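Local coordinates for protein excinuclease ABC, subunit A. (PDB 2VF7) that binds ATP and DNA as a zinc-containing UvrA of the ABC ATPase superfamily and probably takes part in recognising DNA damage for excision repair, at residues A[318-323]-A[358-363]. The protein carries 1 engineered substitution. Numbering follows the deposited sequence. Where two conformers were deposited one is given.
Sequences ARVSEL and KRLDVL
No flat side chain stands between Ser-321 and Leu-360, which touch through a hydroxyl and aliphatic carbons. The nearest side-chain plane across the contact is the carboxylate of Asp-361, just beside the interface: OD1 stands 4.7 Å from Ser-321 OG, too far for a hydrogen bond, and the side chain rests against Arg-325.

Between the helices, Leu-360 makes both of the contacts with 318-323. Its CD1 reaches over the backbone of the other helix, 4.1 Å from Ser-321 CA, and brushes Val-320 CG1 at 4.3 Å. In this way the contact joins helices 317-328 and 345-365 of this ABC-family ATPase, and helix 345-365 also packs on helix 382-393 through Val-362 and Leu-363.

Ser-321 faces Leu-360, and its OG, turned anti to the backbone N (chi1 -162°), comes within 4.0 Å of Leu-360 CB. That OG is buried and finds no polar partner in the model. Around Leu-360, Leu-317 and Leu-324 of helix 317-328 and Leu-116 of helix 116-127 extend the apolar packing. Ala-318 bonds through its backbone to Gly-369, next to Tyr-370, a residue of the second ADP site whose side chain is about 11 Å from that of Leu-360.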
ATOM      1  N   ALA A 318     -26.904  19.579 -11.764  1.00 52.27           N
ATOM      2  CA  ALA A 318     -27.742  20.768 -11.610  1.00 52.15           C
ATOM      3  C   ALA A 318     -29.214  20.420 -11.401  1.00 52.38           C
ATOM      4  O   ALA A 318     -29.918  21.096 -10.639  1.00 52.45           O
ATOM      5  CB  ALA A 318     -27.589  21.680 -12.815  1.00 51.94           C
ATOM      6  N   ARG A 319     -29.670  19.372 -12.086  1.00 52.53           N
ATOM      7  CA  ARG A 319     -31.045  18.903 -11.982  1.00 52.81           C
ATOM      8  C   ARG A 319     -31.297  18.186 -10.662  1.00 52.74           C
ATOM      9  O   ARG A 319     -32.353  18.363 -10.052  1.00 52.97           O
ATOM     10  CB  ARG A 319     -31.412  17.996 -13.165  1.00 53.02           C
ATOM     11  CG  ARG A 319     -31.467  18.707 -14.525  1.00 54.15           C
ATOM     12  CD  ARG A 319     -32.623  19.692 -14.620  1.00 56.60           C
ATOM     13  NE  ARG A 319     -33.892  19.042 -14.944  1.00 58.42           N
ATOM     14  CZ  ARG A 319     -35.084  19.630 -14.864  1.00 59.03           C
ATOM     15  NH1 ARG A 319     -35.195  20.894 -14.456  1.00 59.55           N
ATOM     16  NH2 ARG A 319     -36.176  18.951 -15.189  1.00 59.82           N
ATOM     17  N   VAL A 320     -30.325  17.382 -10.232  1.00 52.68           N
ATOM     18  CA  VAL A 320     -30.383  16.711  -8.931  1.00 52.64           C
ATOM     19  C   VAL A 320     -30.429  17.749  -7.801  1.00 52.86           C
ATOM     20  O   VAL A 320     -31.168  17.586  -6.833  1.00 52.73           O
ATOM     21  CB  VAL A 320     -29.194  15.735  -8.720  1.00 52.20           C
ATOM     22  CG1 VAL A 320     -29.211  15.148  -7.324  1.00 51.85           C
ATOM     23  CG2 VAL A 320     -29.224  14.607  -9.747  1.00 52.67           C
ATOM     24  N   SER A 321     -29.644  18.815  -7.946  1.00 53.29           N
ATOM     25  CA  SER A 321     -29.581  19.892  -6.956  1.00 53.51           C
ATOM     26  C   SER A 321     -30.946  20.514  -6.707  1.00 53.83           C
ATOM     27  O   SER A 321     -31.410  20.565  -5.561  1.00 53.96           O
ATOM     28  CB  SER A 321     -28.588  20.974  -7.395  1.00 53.56           C
ATOM     29  OG  SER A 321     -28.199  21.800  -6.310  1.00 52.89           O
ATOM     30  N   GLU A 322     -31.589  20.969  -7.784  1.00 54.10           N
ATOM     31  CA  GLU A 322     -32.854  21.709  -7.688  1.00 54.20           C
ATOM     32  C   GLU A 322     -34.060  20.795  -7.422  1.00 54.37           C
ATOM     33  O   GLU A 322     -35.161  21.281  -7.148  1.00 54.28           O
ATOM     34  CB  GLU A 322     -33.068  22.598  -8.925  1.00 54.03           C
ATOM     35  CG  GLU A 322     -33.122  21.833 -10.249  1.00 53.91           C
ATOM     36  CD  GLU A 322     -32.796  22.700 -11.460  0.50 53.20           C
ATOM     37  OE1 GLU A 322     -31.746  23.382 -11.446  0.50 52.82           O
ATOM     38  OE2 GLU A 322     -33.586  22.683 -12.436  0.50 52.99           O
ATOM     39  N   LEU A 323     -33.845  19.480  -7.512  1.00 54.49           N
ATOM     40  CA  LEU A 323     -34.817  18.494  -7.031  1.00 54.60           C
ATOM     41  C   LEU A 323     -34.676  18.322  -5.520  1.00 54.67           C
ATOM     42  O   LEU A 323     -35.669  18.132  -4.817  1.00 54.70           O
ATOM     43  CB  LEU A 323     -34.613  17.140  -7.714  1.00 54.54           C
ATOM     44  CG  LEU A 323     -35.232  16.844  -9.083  1.00 54.75           C
ATOM     45  CD1 LEU A 323     -34.474  15.708  -9.776  1.00 54.51           C
ATOM     46  CD2 LEU A 323     -36.716  16.501  -8.964  1.00 54.42           C
ATOM     47  N   LYS A 358     -25.412  21.144  -0.208  1.00 49.17           N
ATOM     48  CA  LYS A 358     -24.280  21.994   0.162  1.00 49.37           C
ATOM     49  C   LYS A 358     -23.054  21.564  -0.637  1.00 49.00           C
ATOM     50  O   LYS A 358     -22.359  22.398  -1.222  1.00 49.16           O
ATOM     51  CB  LYS A 358     -24.000  21.902   1.665  1.00 49.66           C
ATOM     52  CG  LYS A 358     -22.885  22.826   2.183  1.00 50.38           C
ATOM     53  CD  LYS A 358     -22.123  22.189   3.358  1.00 51.86           C
ATOM     54  CE  LYS A 358     -21.308  20.954   2.909  1.00 51.70           C
ATOM     55  NZ  LYS A 358     -20.749  20.167   4.050  1.00 51.71           N
ATOM     56  N   ARG A 359     -22.804  20.259  -0.651  1.00 48.65           N
ATOM     57  CA  ARG A 359     -21.780  19.659  -1.508  1.00 48.36           C
ATOM     58  C   ARG A 359     -22.001  19.994  -2.976  1.00 48.22           C
ATOM     59  O   ARG A 359     -21.070  20.400  -3.660  1.00 48.44           O
ATOM     60  CB  ARG A 359     -21.737  18.144  -1.325  1.00 48.16           C
ATOM     61  CG  ARG A 359     -20.893  17.707  -0.164  1.00 48.67           C
ATOM     62  CD  ARG A 359     -21.375  16.396   0.416  1.00 49.95           C
ATOM     63  NE  ARG A 359     -21.353  16.458   1.875  1.00 51.56           N
ATOM     64  CZ  ARG A 359     -20.379  15.982   2.649  1.00 52.36           C
ATOM     65  NH1 ARG A 359     -19.327  15.369   2.117  1.00 52.73           N
ATOM     66  NH2 ARG A 359     -20.468  16.113   3.970  1.00 53.12           N
ATOM     67  N   LEU A 360     -23.236  19.841  -3.448  1.00 47.87           N
ATOM     68  CA  LEU A 360     -23.569  20.081  -4.851  1.00 47.43           C
ATOM     69  C   LEU A 360     -23.300  21.513  -5.312  1.00 47.28           C
ATOM     70  O   LEU A 360     -22.936  21.725  -6.464  1.00 47.37           O
ATOM     71  CB  LEU A 360     -25.023  19.684  -5.143  1.00 47.13           C
ATOM     72  CG  LEU A 360     -25.285  18.209  -5.449  1.00 45.68           C
ATOM     73  CD1 LEU A 360     -26.680  17.793  -5.032  1.00 44.52           C
ATOM     74  CD2 LEU A 360     -25.061  17.934  -6.923  1.00 45.17           C
ATOM     75  N   ASP A 361     -23.458  22.479  -4.412  1.00 47.30           N
ATOM     76  CA  ASP A 361     -23.223  23.900  -4.730  1.00 47.37           C
ATOM     77  C   ASP A 361     -21.771  24.179  -5.118  1.00 46.81           C
ATOM     78  O   ASP A 361     -21.508  24.980  -6.013  1.00 46.55           O
ATOM     79  CB  ASP A 361     -23.666  24.823  -3.575  1.00 47.24           C
ATOM     80  CG  ASP A 361     -25.081  25.399  -3.777  1.00 48.97           C
ATOM     81  OD1 ASP A 361     -25.605  25.408  -4.917  1.00 50.61           O
ATOM     82  OD2 ASP A 361     -25.679  25.870  -2.784  1.00 51.35           O
ATOM     83  N   VAL A 362     -20.846  23.510  -4.436  1.00 46.56           N
ATOM     84  CA  VAL A 362     -19.409  23.582  -4.741  1.00 46.50           C
ATOM     85  C   VAL A 362     -19.100  23.177  -6.197  1.00 46.51           C
ATOM     86  O   VAL A 362     -18.389  23.894  -6.906  1.00 46.25           O
ATOM     87  CB  VAL A 362     -18.585  22.716  -3.736  1.00 46.31           C
ATOM     88  CG1 VAL A 362     -17.156  22.514  -4.214  1.00 46.31           C
ATOM     89  CG2 VAL A 362     -18.604  23.339  -2.345  1.00 45.83           C
ATOM     90  N   LEU A 363     -19.656  22.038  -6.619  1.00 46.68           N
ATOM     91  CA  LEU A 363     -19.529  21.509  -7.982  1.00 47.17           C
ATOM     92  C   LEU A 363     -20.186  22.423  -9.015  1.00 47.59           C
ATOM     93  O   LEU A 363     -19.624  22.689 -10.081  1.00 47.28           O
ATOM     94  CB  LEU A 363     -20.186  20.117  -8.075  1.00 47.23           C
ATOM     95  CG  LEU A 363     -19.624  18.821  -7.454  1.00 47.29           C
ATOM     96  CD1 LEU A 363     -18.291  18.425  -8.088  1.00 47.23           C
ATOM     97  CD2 LEU A 363     -19.496  18.858  -5.937  1.00 47.09           C
TER